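Local coordinates for lipoprotein, putative (Bacillus anthracis, PDB 4NOH), which is of unknown function but is a putative lipoprotein of an uncharacterised family that may bind lipid, at residues K35-K49 with Y115-A128. Numbering follows the deposited sequence. Where two conformers were deposited one is given.
Sequences KLGTVNEKKVLIMNK and YTDMYAVVSDAEYA
Strands 42-48 and 118-122 run parallel, their axes 4.5 Å apart at closest and 30° from each other, with Val44 beside Met118 and Met47 beside Val121. Five backbone hydrogen bonds join them, from the pair Met118 N and Lys43 O to the pair Val122 N and Met47 O. At the start of the pairing, Asp117 OD2 accepts a hydrogen bond from Lys43 N on its anti lone pair at 2.9 Å. Lys43 O also accepts from Asp117 N, which sits above the carbonyl plane. Met118 O has a second donor too: Thr116 OG1 lies 2.8 Å from it, in the carbonyl plane. Val44 CG2 packs on Ala120 CB on one sheet face, where Ile96 touches both residues. On the other, Met47 CG meets Val121 CG2, and Leu45 CD1 reaches the edge of the Tyr115 ring. Beyond the strands, Tyr127 CG stands anti to its backbone N (chi1 177°), which sends the ring from helix 124-128 toward Lys35 and Ile46. The extended chain of Lys35 passes over one ring face, with CE 3.9 Å from the centroid in a CH-pi contact. Lys35 NZ makes a cation-pi contact at 4.1 Å from the centroid and donates a hydrogen bond to Tyr127 O at 2.8 Å; Ile130 O is another acceptor. Ile46 O lies in plane at the ring edge, 3.4 Å from Tyr127 CE1, while Tyr127 OH hydrogen-bonds to Glu33 OE2. Asn48 CB packs 3.6 Å from Tyr127 CB. Asn48 and Ser123 are N-caps: Asn48 OD1 accepts from Thr51 N, and Ser123 OG from Glu126 N. Ser123 OG also hydrogen-bonds to Asp80 OD2. The contact joins a beta hairpin with a type I' turn to a parallel neighbour inside a large mixed sheet, and strands 42-48 and 118-122 each run into a capped helix.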
loop_
_atom_site.group_PDB
_atom_site.type_symbol
_atom_site.label_atom_id
_atom_site.label_comp_id
_atom_site.label_asym_id
_atom_site.label_seq_id
_atom_site.Cartn_x
_atom_site.Cartn_y
_atom_site.Cartn_z
ATOM N N LYS A 35 -7.013 -4.939 -3.091
ATOM C CA LYS A 35 -7.708 -5.037 -4.369
ATOM C C LYS A 35 -7.573 -3.701 -5.093
ATOM O O LYS A 35 -7.730 -2.636 -4.484
ATOM C CB LYS A 35 -9.171 -5.391 -4.140
ATOM C CG LYS A 35 -9.364 -6.803 -3.629
ATOM C CD LYS A 35 -10.772 -7.155 -3.182
ATOM C CE LYS A 35 -10.830 -8.605 -2.713
ATOM N NZ LYS A 35 -12.192 -9.015 -2.253
ATOM N N LEU A 36 -7.144 -3.757 -6.351
ATOM C CA LEU A 36 -6.910 -2.552 -7.153
ATOM C C LEU A 36 -8.084 -2.346 -8.084
ATOM O O LEU A 36 -8.400 -3.207 -8.905
ATOM C CB LEU A 36 -5.608 -2.662 -7.964
ATOM C CG LEU A 36 -5.197 -1.470 -8.828
ATOM C CD1 LEU A 36 -4.828 -0.294 -7.950
ATOM C CD2 LEU A 36 -4.035 -1.901 -9.711
ATOM N N GLY A 37 -8.767 -1.220 -7.902
ATOM C CA GLY A 37 -9.918 -0.877 -8.715
ATOM C C GLY A 37 -9.844 0.553 -9.194
ATOM O O GLY A 37 -8.802 1.195 -9.111
ATOM N N THR A 38 -10.939 1.022 -9.775
ATOM C CA THR A 38 -11.057 2.418 -10.178
ATOM C C THR A 38 -12.323 3.024 -9.587
ATOM O O THR A 38 -13.299 2.317 -9.282
ATOM C CB THR A 38 -11.176 2.598 -11.680
ATOM O OG1 THR A 38 -12.238 1.770 -12.162
ATOM C CG2 THR A 38 -9.883 2.266 -12.383
ATOM N N VAL A 39 -12.291 4.333 -9.414
ATOM C CA VAL A 39 -13.444 5.103 -8.959
ATOM C C VAL A 39 -13.243 6.486 -9.555
ATOM O O VAL A 39 -12.241 7.135 -9.259
ATOM C CB VAL A 39 -13.533 5.228 -7.425
ATOM C CG1 VAL A 39 -14.636 6.207 -7.036
ATOM C CG2 VAL A 39 -13.801 3.881 -6.789
ATOM N N ASN A 40 -14.171 6.916 -10.412
ATOM C CA ASN A 40 -14.089 8.238 -11.036
ATOM C C ASN A 40 -12.825 8.433 -11.906
ATOM O O ASN A 40 -12.175 9.466 -11.809
ATOM C CB ASN A 40 -14.123 9.318 -9.936
ATOM C CG ASN A 40 -15.360 9.231 -9.053
ATOM O OD1 ASN A 40 -15.283 9.402 -7.829
ATOM N ND2 ASN A 40 -16.513 8.970 -9.671
ATOM N N GLU A 41 -12.499 7.458 -12.759
ATOM C CA GLU A 41 -11.291 7.503 -13.615
ATOM C C GLU A 41 -9.958 7.518 -12.836
ATOM O O GLU A 41 -8.905 7.762 -13.422
ATOM C CB GLU A 41 -11.329 8.684 -14.590
ATOM C CG GLU A 41 -12.289 8.496 -15.750
ATOM C CD GLU A 41 -12.278 9.667 -16.710
ATOM O OE1 GLU A 41 -11.222 10.327 -16.878
ATOM O OE2 GLU A 41 -13.334 9.921 -17.317
ATOM N N LYS A 42 -10.011 7.242 -11.534
ATOM C CA LYS A 42 -8.813 7.204 -10.683
ATOM C C LYS A 42 -8.638 5.818 -10.126
ATOM O O LYS A 42 -9.612 5.099 -9.942
ATOM C CB LYS A 42 -8.956 8.166 -9.504
ATOM C CG LYS A 42 -9.105 9.634 -9.894
ATOM C CD LYS A 42 -7.875 10.148 -10.617
ATOM C CE LYS A 42 -7.912 11.661 -10.869
ATOM N NZ LYS A 42 -7.771 12.430 -9.594
ATOM N N LYS A 43 -7.406 5.431 -9.859
ATOM C CA LYS A 43 -7.129 4.146 -9.234
ATOM C C LYS A 43 -7.300 4.219 -7.737
ATOM O O LYS A 43 -6.963 5.246 -7.117
ATOM C CB LYS A 43 -5.715 3.672 -9.557
ATOM C CG LYS A 43 -5.607 3.012 -10.907
ATOM C CD LYS A 43 -4.230 2.413 -11.181
ATOM C CE LYS A 43 -4.315 1.387 -12.320
ATOM N NZ LYS A 43 -3.017 0.756 -12.718
ATOM N N VAL A 44 -7.848 3.151 -7.166
ATOM C CA VAL A 44 -8.009 3.056 -5.704
ATOM C C VAL A 44 -7.511 1.682 -5.261
ATOM O O VAL A 44 -7.857 0.669 -5.859
ATOM C CB VAL A 44 -9.457 3.329 -5.243
ATOM C CG1 VAL A 44 -10.445 2.377 -5.852
ATOM C CG2 VAL A 44 -9.545 3.317 -3.726
ATOM N N LEU A 45 -6.684 1.676 -4.220
ATOM C CA LEU A 45 -6.118 0.452 -3.665
ATOM C C LEU A 45 -6.889 0.231 -2.381
ATOM O O LEU A 45 -6.764 1.027 -1.461
ATOM C CB LEU A 45 -4.647 0.636 -3.404
ATOM C CG LEU A 45 -3.769 -0.564 -3.093
ATOM C CD1 LEU A 45 -3.818 -1.618 -4.194
ATOM C CD2 LEU A 45 -2.332 -0.110 -2.879
ATOM N N ILE A 46 -7.647 -0.850 -2.336
ATOM C CA ILE A 46 -8.596 -1.154 -1.259
ATOM C C ILE A 46 -8.080 -2.288 -0.373
ATOM O O ILE A 46 -7.701 -3.360 -0.858
ATOM C CB ILE A 46 -9.960 -1.581 -1.838
ATOM C CG1 ILE A 46 -10.459 -0.599 -2.921
ATOM C CG2 ILE A 46 -11.000 -1.693 -0.722
ATOM C CD1 ILE A 46 -11.537 -1.148 -3.840
HETATM N N MSE A 47 -8.064 -2.066 0.923
HETATM C CA MSE A 47 -7.686 -3.143 1.801
HETATM C C MSE A 47 -8.718 -3.258 2.874
HETATM O O MSE A 47 -9.625 -2.428 3.004
HETATM C CB MSE A 47 -6.291 -2.959 2.374
HETATM C CG MSE A 47 -6.127 -1.772 3.297
HETATM SE SE MSE A 47 -4.222 -1.225 3.436
HETATM C CE MSE A 47 -4.191 0.224 2.127
ATOM N N ASN A 48 -8.630 -4.351 3.603
ATOM C CA ASN A 48 -9.511 -4.543 4.716
ATOM C C ASN A 48 -8.866 -3.985 5.989
ATOM O O ASN A 48 -7.665 -3.684 6.046
ATOM C CB ASN A 48 -10.021 -5.983 4.882
ATOM C CG ASN A 48 -8.951 -6.996 5.250
ATOM O OD1 ASN A 48 -7.879 -6.683 5.749
ATOM N ND2 ASN A 48 -9.285 -8.257 5.058
ATOM N N LYS A 49 -9.696 -3.855 7.027
ATOM C CA LYS A 49 -9.254 -3.297 8.311
ATOM C C LYS A 49 -8.093 -4.095 8.908
ATOM O O LYS A 49 -7.117 -3.528 9.392
ATOM C CB LYS A 49 -10.416 -3.262 9.293
ATOM C CG LYS A 49 -10.034 -2.706 10.645
ATOM C CD LYS A 49 -11.186 -2.744 11.615
ATOM C CE LYS A 49 -10.710 -2.312 12.985
ATOM N NZ LYS A 49 -11.797 -2.360 13.980
ATOM N N TYR A 115 1.634 3.462 -7.412
ATOM C CA TYR A 115 0.730 2.369 -7.802
ATOM C C TYR A 115 -0.758 2.702 -7.870
ATOM O O TYR A 115 -1.514 2.035 -8.570
ATOM C CB TYR A 115 0.940 1.143 -6.912
ATOM C CG TYR A 115 0.383 -0.158 -7.478
ATOM C CD1 TYR A 115 0.907 -0.688 -8.637
ATOM C CD2 TYR A 115 -0.596 -0.896 -6.800
ATOM C CE1 TYR A 115 0.441 -1.877 -9.140
ATOM C CE2 TYR A 115 -1.057 -2.111 -7.314
ATOM C CZ TYR A 115 -0.512 -2.573 -8.483
ATOM O OH TYR A 115 -0.933 -3.765 -9.034
ATOM N N THR A 116 -1.160 3.768 -7.206
ATOM C CA THR A 116 -2.559 4.133 -7.156
ATOM C C THR A 116 -2.691 5.640 -6.958
ATOM O O THR A 116 -1.698 6.327 -6.769
ATOM C CB THR A 116 -3.220 3.377 -5.979
ATOM O OG1 THR A 116 -4.637 3.575 -5.990
ATOM C CG2 THR A 116 -2.642 3.808 -4.656
ATOM N N ASP A 117 -3.916 6.150 -7.081
ATOM C CA ASP A 117 -4.208 7.527 -6.764
ATOM C C ASP A 117 -4.730 7.667 -5.321
ATOM O O ASP A 117 -4.334 8.587 -4.592
ATOM C CB ASP A 117 -5.250 8.064 -7.725
ATOM C CG ASP A 117 -4.764 8.088 -9.122
ATOM O OD1 ASP A 117 -3.844 8.897 -9.396
ATOM O OD2 ASP A 117 -5.345 7.410 -9.984
HETATM N N MSE A 118 -5.621 6.760 -4.916
HETATM C CA MSE A 118 -6.272 6.797 -3.594
HETATM C C MSE A 118 -6.123 5.451 -2.938
HETATM O O MSE A 118 -5.802 4.432 -3.584
HETATM C CB MSE A 118 -7.773 7.086 -3.729
HETATM C CG MSE A 118 -7.954 8.337 -4.551
HETATM SE SE MSE A 118 -9.835 8.853 -4.562
HETATM C CE MSE A 118 -10.498 7.448 -5.765
ATOM N N TYR A 119 -6.374 5.412 -1.639
ATOM C CA TYR A 119 -6.272 4.202 -0.828
ATOM C C TYR A 119 -7.546 4.128 -0.010
ATOM O O TYR A 119 -7.962 5.108 0.568
ATOM C CB TYR A 119 -5.087 4.269 0.109
ATOM C CG TYR A 119 -3.768 4.647 -0.536
ATOM C CD1 TYR A 119 -3.481 5.966 -0.792
ATOM C CD2 TYR A 119 -2.814 3.686 -0.886
ATOM C CE1 TYR A 119 -2.305 6.344 -1.354
ATOM C CE2 TYR A 119 -1.601 4.071 -1.454
ATOM C CZ TYR A 119 -1.371 5.404 -1.691
ATOM O OH TYR A 119 -0.199 5.825 -2.236
ATOM N N ALA A 120 -8.179 2.986 0.041
ATOM C CA ALA A 120 -9.424 2.854 0.818
ATOM C C ALA A 120 -9.300 1.717 1.801
ATOM O O ALA A 120 -8.639 0.723 1.518
ATOM C CB ALA A 120 -10.618 2.640 -0.087
ATOM N N VAL A 121 -9.924 1.867 2.969
ATOM C CA VAL A 121 -9.937 0.804 3.945
ATOM C C VAL A 121 -11.383 0.566 4.309
ATOM O O VAL A 121 -12.084 1.493 4.713
ATOM C CB VAL A 121 -9.086 1.118 5.179
ATOM C CG1 VAL A 121 -9.043 -0.075 6.124
ATOM C CG2 VAL A 121 -7.668 1.541 4.779
ATOM N N VAL A 122 -11.790 -0.689 4.199
ATOM C CA VAL A 122 -13.164 -1.093 4.528
ATOM C C VAL A 122 -13.158 -2.268 5.518
ATOM O O VAL A 122 -12.138 -2.858 5.776
ATOM C CB VAL A 122 -13.954 -1.495 3.263
ATOM C CG1 VAL A 122 -14.089 -0.306 2.301
ATOM C CG2 VAL A 122 -13.321 -2.685 2.557
ATOM N N SER A 123 -14.300 -2.554 6.120
ATOM C CA SER A 123 -14.342 -3.644 7.062
ATOM C C SER A 123 -13.991 -4.963 6.356
ATOM O O SER A 123 -14.099 -5.080 5.149
ATOM C CB SER A 123 -15.727 -3.759 7.706
ATOM O OG SER A 123 -16.686 -4.243 6.785
ATOM N N ASP A 124 -13.547 -5.940 7.122
ATOM C CA ASP A 124 -13.210 -7.219 6.570
ATOM C C ASP A 124 -14.426 -7.819 5.832
ATOM O O ASP A 124 -14.287 -8.423 4.775
ATOM C CB ASP A 124 -12.718 -8.191 7.659
ATOM C CG ASP A 124 -11.363 -7.815 8.254
ATOM O OD1 ASP A 124 -10.791 -6.747 7.930
ATOM O OD2 ASP A 124 -10.846 -8.655 9.050
ATOM N N ALA A 125 -15.632 -7.654 6.383
ATOM C CA ALA A 125 -16.818 -8.208 5.738
ATOM C C ALA A 125 -17.122 -7.489 4.424
ATOM O O ALA A 125 -17.556 -8.114 3.460
ATOM C CB ALA A 125 -18.014 -8.149 6.677
ATOM N N GLU A 126 -16.931 -6.176 4.405
ATOM C CA GLU A 126 -17.172 -5.390 3.205
ATOM C C GLU A 126 -16.169 -5.743 2.110
ATOM O O GLU A 126 -16.526 -5.830 0.906
ATOM C CB GLU A 126 -17.164 -3.879 3.527
ATOM C CG GLU A 126 -18.404 -3.412 4.296
ATOM C CD GLU A 126 -19.657 -3.413 3.451
ATOM O OE1 GLU A 126 -19.704 -2.662 2.449
ATOM O OE2 GLU A 126 -20.626 -4.137 3.798
ATOM N N TYR A 127 -14.936 -5.960 2.518
ATOM C CA TYR A 127 -13.858 -6.284 1.570
ATOM C C TYR A 127 -14.116 -7.610 0.861
ATOM O O TYR A 127 -13.834 -7.750 -0.332
ATOM C CB TYR A 127 -12.537 -6.339 2.313
ATOM C CG TYR A 127 -11.313 -6.733 1.499
ATOM C CD1 TYR A 127 -10.559 -5.785 0.839
ATOM C CD2 TYR A 127 -10.878 -8.034 1.460
ATOM C CE1 TYR A 127 -9.420 -6.125 0.119
ATOM C CE2 TYR A 127 -9.740 -8.398 0.744
ATOM C CZ TYR A 127 -9.004 -7.421 0.094
ATOM O OH TYR A 127 -7.874 -7.768 -0.612
ATOM N N ALA A 128 -14.715 -8.544 1.585
ATOM C CA ALA A 128 -14.978 -9.875 1.070
ATOM C C ALA A 128 -15.904 -9.834 -0.131
ATOM O O ALA A 128 -15.878 -10.728 -0.954
ATOM C CB ALA A 128 -15.566 -10.764 2.167
HETATM O O HOH W 1 -1.092 0.774 -10.835
HETATM O O HOH W 2 -11.848 -9.659 4.374
#